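Local coordinates for protein putative L-alanine-DL-glutamate epimerase (Burkholderia xenovorans, PDB 3GO2) that binds magnesium and probably acts as a racemase or epimerase of the mandelate racemase/muconate lactonizing enzyme family, at residues A[15-27]-A[31-43]. Residues are numbered along the deposited sequence; the frame is centred on the assembly and turned at random.
Sequences AGWRNYHFVKLTT and IVGWSEFDEGFGS
Strands 19-27 and 32-37 form an antiparallel beta hairpin in the three-stranded sheet of the N-terminal capping domain of this enolase-superfamily fold. Paired backbone bonds join Val-23 to Ser-35 and Leu-25 to Gly-33; Leu-25 N to Gly-33 O and Gly-33 N to Leu-25 O are both 2.8 Å. Near the turn, Ile-31 O accepts from Thr-27 N, and Ile-31 N donates to Thr-27 OG1 at 3.2 Å. At the other end Phe-37 N reaches His-21 O at 2.9 Å, whereas the return bond, from His-21 N to Phe-37 O, is weak.

On one face of the sheet, Phe-37 lays its ring under His-21, whose CB sits 3.4 Å from the ring centroid, almost on the normal. Phe-37 CG lies between its own backbone N and carbonyl carbon (chi1 68°), a torsion that swings the ring across to the partner strand. The imidazole in turn receives Glu-39 CG over one face, 4.2 Å from its centroid. On the other face, the extended Lys-24 chain runs alongside the Trp-34 indole, with Lys-24 CG over the face of the six-membered ring, 3.9 Å from its centroid; its NZ continues to a salt bridge with Glu-381. Glu-36 OE2 lies over one face of the Tyr-20 ring, 3.5 Å from CD1, and its carboxylate is held by the backbone N-H groups of Gly-322 and Cys-325. Beyond the paired strands, water 1 links Arg-18 NH1 to Asp-38 OD1.

Strand 5-14 flanks 19-27 as the third strand, while helices 46-57 and 82-103 pack against the face carrying Val-23, Ser-35 and Phe-37.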
ATOM      1  N   ALA A  15     -24.625  -4.423  43.285  1.00 18.07           N
ATOM      2  CA  ALA A  15     -23.465  -3.525  43.387  1.00 18.95           C
ATOM      3  C   ALA A  15     -23.897  -2.046  43.253  1.00 20.01           C
ATOM      4  O   ALA A  15     -23.165  -1.198  42.759  1.00 19.47           O
ATOM      5  CB  ALA A  15     -22.372  -3.915  42.335  1.00 17.92           C
ATOM      6  N   GLY A  16     -25.111  -1.745  43.701  1.00 21.55           N
ATOM      7  CA  GLY A  16     -25.588  -0.368  43.836  1.00 23.25           C
ATOM      8  C   GLY A  16     -26.317   0.093  42.599  1.00 24.04           C
ATOM      9  O   GLY A  16     -27.552   0.051  42.549  1.00 25.45           O
ATOM     10  N   TRP A  17     -25.550   0.516  41.589  1.00 23.46           N
ATOM     11  CA  TRP A  17     -26.088   1.017  40.318  1.00 23.07           C
ATOM     12  C   TRP A  17     -25.920   0.001  39.196  1.00 22.58           C
ATOM     13  O   TRP A  17     -26.223   0.267  38.033  1.00 23.08           O
ATOM     14  CB  TRP A  17     -25.380   2.324  39.951  1.00 23.64           C
ATOM     15  CG  TRP A  17     -23.895   2.175  39.847  1.00 22.42           C
ATOM     16  CD1 TRP A  17     -23.003   2.161  40.873  1.00 22.37           C
ATOM     17  CD2 TRP A  17     -23.131   2.025  38.649  1.00 22.62           C
ATOM     18  NE1 TRP A  17     -21.732   2.005  40.393  1.00 23.81           N
ATOM     19  CE2 TRP A  17     -21.781   1.909  39.032  1.00 23.35           C
ATOM     20  CE3 TRP A  17     -23.456   1.959  37.296  1.00 23.14           C
ATOM     21  CZ2 TRP A  17     -20.753   1.770  38.105  1.00 24.07           C
ATOM     22  CZ3 TRP A  17     -22.440   1.813  36.374  1.00 24.15           C
ATOM     23  CH2 TRP A  17     -21.107   1.705  36.779  1.00 23.76           C
ATOM     24  N   ARG A  18     -25.426  -1.180  39.573  1.00 21.25           N
ATOM     25  CA  ARG A  18     -25.207  -2.282  38.694  1.00 19.81           C
ATOM     26  C   ARG A  18     -25.116  -3.534  39.573  1.00 18.57           C
ATOM     27  O   ARG A  18     -25.150  -3.448  40.793  1.00 17.72           O
ATOM     28  CB  ARG A  18     -23.906  -2.092  37.901  1.00 19.60           C
ATOM     29  CG  ARG A  18     -22.703  -1.921  38.803  1.00 18.41           C
ATOM     30  CD  ARG A  18     -21.407  -1.757  38.011  1.00 18.38           C
ATOM     31  NE  ARG A  18     -20.292  -1.491  38.927  1.00 19.01           N
ATOM     32  CZ  ARG A  18     -19.022  -1.374  38.551  1.00 19.38           C
ATOM     33  NH1 ARG A  18     -18.683  -1.478  37.259  1.00 20.47           N
ATOM     34  NH2 ARG A  18     -18.085  -1.132  39.467  1.00 18.84           N
ATOM     35  N   ASN A  19     -24.972  -4.690  38.943  1.00 18.79           N
ATOM     36  CA  ASN A  19     -24.750  -5.920  39.672  1.00 18.41           C
ATOM     37  C   ASN A  19     -23.360  -6.446  39.413  1.00 18.39           C
ATOM     38  O   ASN A  19     -22.735  -6.110  38.397  1.00 19.42           O
ATOM     39  CB  ASN A  19     -25.749  -6.970  39.225  1.00 19.16           C
ATOM     40  CG  ASN A  19     -27.173  -6.571  39.550  1.00 18.04           C
ATOM     41  OD1 ASN A  19     -27.434  -6.044  40.633  1.00 20.14           O
ATOM     42  ND2 ASN A  19     -28.091  -6.827  38.626  1.00 21.15           N
ATOM     43  N   TYR A  20     -22.901  -7.302  40.310  1.00 16.92           N
ATOM     44  CA  TYR A  20     -21.728  -8.121  40.036  1.00 16.45           C
ATOM     45  C   TYR A  20     -22.194  -9.503  39.657  1.00 16.27           C
ATOM     46  O   TYR A  20     -23.209  -9.959  40.149  1.00 17.29           O
ATOM     47  CB  TYR A  20     -20.863  -8.281  41.261  1.00 16.06           C
ATOM     48  CG  TYR A  20     -20.139  -7.060  41.759  1.00 15.50           C
ATOM     49  CD1 TYR A  20     -19.811  -5.983  40.927  1.00 15.22           C
ATOM     50  CD2 TYR A  20     -19.686  -7.025  43.070  1.00 17.41           C
ATOM     51  CE1 TYR A  20     -19.123  -4.903  41.411  1.00 14.76           C
ATOM     52  CE2 TYR A  20     -18.990  -5.948  43.543  1.00 17.67           C
ATOM     53  CZ  TYR A  20     -18.706  -4.896  42.711  1.00 16.16           C
ATOM     54  OH  TYR A  20     -17.986  -3.835  43.217  1.00 16.83           O
ATOM     55  N   HIS A  21     -21.433 -10.182  38.806  1.00 15.56           N
ATOM     56  CA  HIS A  21     -21.702 -11.557  38.454  1.00 14.95           C
ATOM     57  C   HIS A  21     -20.463 -12.425  38.636  1.00 14.78           C
ATOM     58  O   HIS A  21     -19.347 -11.956  38.469  1.00 14.11           O
ATOM     59  CB  HIS A  21     -22.136 -11.668  36.987  1.00 15.50           C
ATOM     60  CG  HIS A  21     -23.344 -10.858  36.644  1.00 16.73           C
ATOM     61  ND1 HIS A  21     -24.581 -11.436  36.447  1.00 20.88           N
ATOM     62  CD2 HIS A  21     -23.500  -9.533  36.407  1.00 22.19           C
ATOM     63  CE1 HIS A  21     -25.455 -10.497  36.122  1.00 21.51           C
ATOM     64  NE2 HIS A  21     -24.829  -9.335  36.095  1.00 21.63           N
ATOM     65  N   PHE A  22     -20.686 -13.702  38.924  1.00 14.15           N
ATOM     66  CA  PHE A  22     -19.598 -14.636  39.199  1.00 13.84           C
ATOM     67  C   PHE A  22     -19.857 -15.965  38.563  1.00 14.71           C
ATOM     68  O   PHE A  22     -21.022 -16.369  38.445  1.00 14.41           O
ATOM     69  CB  PHE A  22     -19.418 -14.840  40.722  1.00 14.60           C
ATOM     70  CG  PHE A  22     -19.286 -13.578  41.478  1.00 14.20           C
ATOM     71  CD1 PHE A  22     -18.071 -12.932  41.556  1.00 15.45           C
ATOM     72  CD2 PHE A  22     -20.381 -12.991  42.090  1.00 14.44           C
ATOM     73  CE1 PHE A  22     -17.959 -11.719  42.235  1.00 14.91           C
ATOM     74  CE2 PHE A  22     -20.264 -11.792  42.778  1.00 15.42           C
ATOM     75  CZ  PHE A  22     -19.069 -11.155  42.836  1.00 15.06           C
ATOM     76  N   VAL A  23     -18.775 -16.611  38.130  1.00 13.34           N
ATOM     77  CA  VAL A  23     -18.765 -18.039  37.758  1.00 13.66           C
ATOM     78  C   VAL A  23     -18.123 -18.820  38.906  1.00 13.56           C
ATOM     79  O   VAL A  23     -17.085 -18.431  39.432  1.00 14.73           O
ATOM     80  CB  VAL A  23     -17.987 -18.323  36.465  1.00 13.72           C
ATOM     81  CG1 VAL A  23     -17.932 -19.839  36.161  1.00 14.78           C
ATOM     82  CG2 VAL A  23     -18.634 -17.569  35.297  1.00 14.55           C
ATOM     83  N   LYS A  24     -18.773 -19.917  39.275  1.00 14.23           N
ATOM     84  CA  LYS A  24     -18.312 -20.829  40.321  1.00 14.20           C
ATOM     85  C   LYS A  24     -18.179 -22.210  39.716  1.00 13.89           C
ATOM     86  O   LYS A  24     -19.174 -22.815  39.307  1.00 14.63           O
ATOM     87  CB  LYS A  24     -19.322 -20.886  41.467  1.00 14.87           C
ATOM     88  CG  LYS A  24     -18.866 -21.783  42.582  1.00 15.70           C
ATOM     89  CD  LYS A  24     -19.954 -21.990  43.619  1.00 18.09           C
ATOM     90  CE  LYS A  24     -19.412 -22.697  44.811  1.00 19.96           C
ATOM     91  NZ  LYS A  24     -20.534 -22.978  45.791  1.00 21.75           N
ATOM     92  N   LEU A  25     -16.960 -22.709  39.642  1.00 13.71           N
ATOM     93  CA  LEU A  25     -16.667 -23.976  38.992  1.00 14.55           C
ATOM     94  C   LEU A  25     -16.134 -24.925  40.051  1.00 14.91           C
ATOM     95  O   LEU A  25     -15.200 -24.585  40.774  1.00 16.72           O
ATOM     96  CB  LEU A  25     -15.615 -23.744  37.893  1.00 14.65           C
ATOM     97  CG  LEU A  25     -15.140 -24.929  37.069  1.00 16.59           C
ATOM     98  CD1 LEU A  25     -14.644 -24.384  35.700  1.00 18.68           C
ATOM     99  CD2 LEU A  25     -14.075 -25.785  37.784  1.00 18.08           C
ATOM    100  N   THR A  26     -16.709 -26.122  40.146  1.00 15.42           N
ATOM    101  CA  THR A  26     -16.293 -27.074  41.187  1.00 15.57           C
ATOM    102  C   THR A  26     -15.730 -28.316  40.527  1.00 16.17           C
ATOM    103  O   THR A  26     -16.297 -28.804  39.545  1.00 17.37           O
ATOM    104  CB  THR A  26     -17.523 -27.481  42.091  1.00 16.30           C
ATOM    105  OG1 THR A  26     -18.107 -26.317  42.681  1.00 16.93           O
ATOM    106  CG2 THR A  26     -17.097 -28.450  43.218  1.00 14.79           C
ATOM    107  N   THR A  27     -14.626 -28.844  41.077  1.00 17.52           N
ATOM    108  CA  THR A  27     -14.011 -30.068  40.568  1.00 18.30           C
ATOM    109  C   THR A  27     -14.427 -31.294  41.405  1.00 19.99           C
ATOM    110  O   THR A  27     -14.974 -31.156  42.497  1.00 19.74           O
ATOM    111  CB  THR A  27     -12.484 -29.957  40.563  1.00 18.91           C
ATOM    112  OG1 THR A  27     -11.973 -30.082  41.890  1.00 17.59           O
ATOM    113  CG2 THR A  27     -12.042 -28.597  40.023  1.00 16.96           C
ATOM    114  N   ILE A  31     -12.299 -28.681  44.749  1.00 19.16           N
ATOM    115  CA  ILE A  31     -11.687 -27.372  44.509  1.00 19.23           C
ATOM    116  C   ILE A  31     -12.714 -26.494  43.808  1.00 17.15           C
ATOM    117  O   ILE A  31     -13.418 -26.970  42.914  1.00 17.53           O
ATOM    118  CB  ILE A  31     -10.443 -27.482  43.598  1.00 19.57           C
ATOM    119  CG1 ILE A  31      -9.338 -28.314  44.267  1.00 22.96           C
ATOM    120  CG2 ILE A  31      -9.921 -26.080  43.236  1.00 19.65           C
ATOM    121  CD1 ILE A  31      -8.603 -27.590  45.314  1.00 23.35           C
ATOM    122  N   VAL A  32     -12.803 -25.225  44.235  1.00 16.06           N
ATOM    123  CA  VAL A  32     -13.709 -24.263  43.631  1.00 15.95           C
ATOM    124  C   VAL A  32     -12.904 -23.150  42.974  1.00 15.04           C
ATOM    125  O   VAL A  32     -12.106 -22.490  43.639  1.00 16.55           O
ATOM    126  CB  VAL A  32     -14.674 -23.658  44.645  1.00 16.26           C
ATOM    127  CG1 VAL A  32     -15.546 -22.594  44.010  1.00 16.63           C
ATOM    128  CG2 VAL A  32     -15.526 -24.774  45.289  1.00 16.95           C
ATOM    129  N   GLY A  33     -13.104 -22.988  41.667  1.00 14.94           N
ATOM    130  CA  GLY A  33     -12.535 -21.880  40.910  1.00 13.99           C
ATOM    131  C   GLY A  33     -13.615 -20.826  40.674  1.00 14.51           C
ATOM    132  O   GLY A  33     -14.774 -21.155  40.382  1.00 14.90           O
ATOM    133  N   TRP A  34     -13.205 -19.562  40.788  1.00 13.54           N
ATOM    134  CA  TRP A  34     -14.089 -18.420  40.644  1.00 13.52           C
ATOM    135  C   TRP A  34     -13.595 -17.440  39.601  1.00 13.64           C
ATOM    136  O   TRP A  34     -12.376 -17.246  39.425  1.00 13.49           O
ATOM    137  CB  TRP A  34     -14.120 -17.626  41.948  1.00 14.13           C
ATOM    138  CG  TRP A  34     -14.813 -18.268  43.117  1.00 15.52           C
ATOM    139  CD1 TRP A  34     -14.223 -18.930  44.167  1.00 14.21           C
ATOM    140  CD2 TRP A  34     -16.210 -18.253  43.387  1.00 16.02           C
ATOM    141  NE1 TRP A  34     -15.176 -19.328  45.066  1.00 16.87           N
ATOM    142  CE2 TRP A  34     -16.405 -18.930  44.604  1.00 15.20           C
ATOM    143  CE3 TRP A  34     -17.321 -17.749  42.710  1.00 15.65           C
ATOM    144  CZ2 TRP A  34     -17.661 -19.099  45.158  1.00 17.32           C
ATOM    145  CZ3 TRP A  34     -18.572 -17.921  43.266  1.00 17.54           C
ATOM    146  CH2 TRP A  34     -18.724 -18.586  44.482  1.00 17.97           C
ATOM    147  N   SER A  35     -14.547 -16.829  38.912  1.00 13.18           N
ATOM    148  CA  SER A  35     -14.266 -15.592  38.174  1.00 13.31           C
ATOM    149  C   SER A  35     -15.369 -14.589  38.419  1.00 13.35           C
ATOM    150  O   SER A  35     -16.416 -14.909  38.993  1.00 12.73           O
ATOM    151  CB  SER A  35     -14.146 -15.883  36.668  1.00 13.29           C
ATOM    152  OG  SER A  35     -15.409 -16.245  36.128  1.00 14.18           O
ATOM    153  N   GLU A  36     -15.128 -13.364  37.986  1.00 13.98           N
ATOM    154  CA  GLU A  36     -16.132 -12.307  38.038  1.00 14.20           C
ATOM    155  C   GLU A  36     -16.331 -11.849  36.602  1.00 14.54           C
ATOM    156  O   GLU A  36     -15.385 -11.850  35.837  1.00 14.89           O
ATOM    157  CB  GLU A  36     -15.721 -11.178  38.976  1.00 15.22           C
ATOM    158  CG  GLU A  36     -16.747 -10.039  39.043  1.00 14.68           C
ATOM    159  CD  GLU A  36     -16.351  -8.924  39.998  1.00 17.35           C
ATOM    160  OE1 GLU A  36     -15.429  -9.122  40.791  1.00 15.47           O
ATOM    161  OE2 GLU A  36     -16.992  -7.839  39.942  1.00 17.09           O
ATOM    162  N   PHE A  37     -17.570 -11.573  36.220  1.00 14.50           N
ATOM    163  CA  PHE A  37     -17.895 -11.015  34.896  1.00 14.62           C
ATOM    164  C   PHE A  37     -18.962  -9.917  35.037  1.00 14.99           C
ATOM    165  O   PHE A  37     -19.450  -9.649  36.123  1.00 14.25           O
ATOM    166  CB  PHE A  37     -18.305 -12.118  33.907  1.00 14.81           C
ATOM    167  CG  PHE A  37     -19.613 -12.804  34.208  1.00 14.57           C
ATOM    168  CD1 PHE A  37     -20.802 -12.417  33.574  1.00 15.24           C
ATOM    169  CD2 PHE A  37     -19.663 -13.842  35.103  1.00 13.96           C
ATOM    170  CE1 PHE A  37     -21.999 -13.093  33.816  1.00 15.89           C
ATOM    171  CE2 PHE A  37     -20.861 -14.496  35.375  1.00 15.21           C
ATOM    172  CZ  PHE A  37     -22.033 -14.106  34.744  1.00 15.95           C
ATOM    173  N   ASP A  38     -19.309  -9.270  33.930  1.00 15.20           N
ATOM    174  CA  ASP A  38     -20.157  -8.102  33.934  1.00 16.49           C
ATOM    175  C   ASP A  38     -21.150  -8.155  32.787  1.00 16.78           C
ATOM    176  O   ASP A  38     -20.812  -8.618  31.685  1.00 16.72           O
ATOM    177  CB  ASP A  38     -19.260  -6.869  33.822  1.00 16.95           C
ATOM    178  CG  ASP A  38     -20.029  -5.599  33.628  1.00 19.51           C
ATOM    179  OD1 ASP A  38     -20.435  -5.013  34.659  1.00 22.92           O
ATOM    180  OD2 ASP A  38     -20.200  -5.185  32.451  1.00 21.25           O
ATOM    181  N   GLU A  39     -22.362  -7.678  33.044  1.00 17.68           N
ATOM    182  CA  GLU A  39     -23.359  -7.475  31.985  1.00 17.72           C
ATOM    183  C   GLU A  39     -23.733  -6.003  31.812  1.00 17.81           C
ATOM    184  O   GLU A  39     -24.306  -5.621  30.780  1.00 18.35           O
ATOM    185  CB  GLU A  39     -24.622  -8.260  32.269  1.00 18.01           C
ATOM    186  CG  GLU A  39     -24.434  -9.758  32.158  1.00 20.06           C
ATOM    187  CD  GLU A  39     -25.698 -10.541  32.287  1.00 23.28           C
ATOM    188  OE1 GLU A  39     -26.754  -9.935  32.535  1.00 29.33           O
ATOM    189  OE2 GLU A  39     -25.631 -11.776  32.143  1.00 22.39           O
ATOM    190  N   GLY A  40     -23.418  -5.187  32.810  1.00 18.85           N
ATOM    191  CA  GLY A  40     -23.744  -3.749  32.778  1.00 18.98           C
ATOM    192  C   GLY A  40     -23.114  -2.889  31.699  1.00 19.65           C
ATOM    193  O   GLY A  40     -23.758  -1.949  31.215  1.00 20.62           O
ATOM    194  N   PHE A  41     -21.877  -3.193  31.318  1.00 19.48           N
ATOM    195  CA  PHE A  41     -21.152  -2.409  30.312  1.00 18.95           C
ATOM    196  C   PHE A  41     -21.525  -2.888  28.915  1.00 18.95           C
ATOM    197  O   PHE A  41     -20.688  -3.371  28.154  1.00 19.50           O
ATOM    198  CB  PHE A  41     -19.650  -2.484  30.546  1.00 19.56           C
ATOM    199  CG  PHE A  41     -18.858  -1.377  29.868  1.00 19.70           C
ATOM    200  CD1 PHE A  41     -19.162  -0.045  30.103  1.00 19.91           C
ATOM    201  CD2 PHE A  41     -17.769  -1.675  29.056  1.00 20.56           C
ATOM    202  CE1 PHE A  41     -18.441   0.973  29.498  1.00 21.42           C
ATOM    203  CE2 PHE A  41     -17.030  -0.658  28.457  1.00 21.12           C
ATOM    204  CZ  PHE A  41     -17.380   0.674  28.685  1.00 21.47           C
ATOM    205  N   GLY A  42     -22.801  -2.747  28.604  1.00 18.31           N
ATOM    206  CA  GLY A  42     -23.310  -2.985  27.258  1.00 17.87           C
ATOM    207  C   GLY A  42     -23.402  -4.444  26.876  1.00 17.09           C
ATOM    208  O   GLY A  42     -23.455  -4.760  25.682  1.00 17.20           O
ATOM    209  N   SER A  43     -23.499  -5.328  27.876  1.00 15.77           N
ATOM    210  CA  SER A  43     -23.310  -6.758  27.638  1.00 15.48           C
ATOM    211  C   SER A  43     -24.436  -7.643  28.191  1.00 15.56           C
ATOM    212  O   SER A  43     -24.181  -8.588  28.934  1.00 15.47           O
ATOM    213  CB  SER A  43     -21.956  -7.194  28.228  1.00 14.38           C
ATOM    214  OG  SER A  43     -20.874  -6.466  27.689  1.00 13.85           O
TER
HETATM  215  O   HOH W   1     -20.281  -2.051  34.853  1.00 26.80           O
HETATM  216  O   HOH W   2     -20.197  -5.624  37.307  1.00 21.69           O
HETATM  217  O   HOH W   3     -23.143  -6.460  35.507  1.00 27.37           O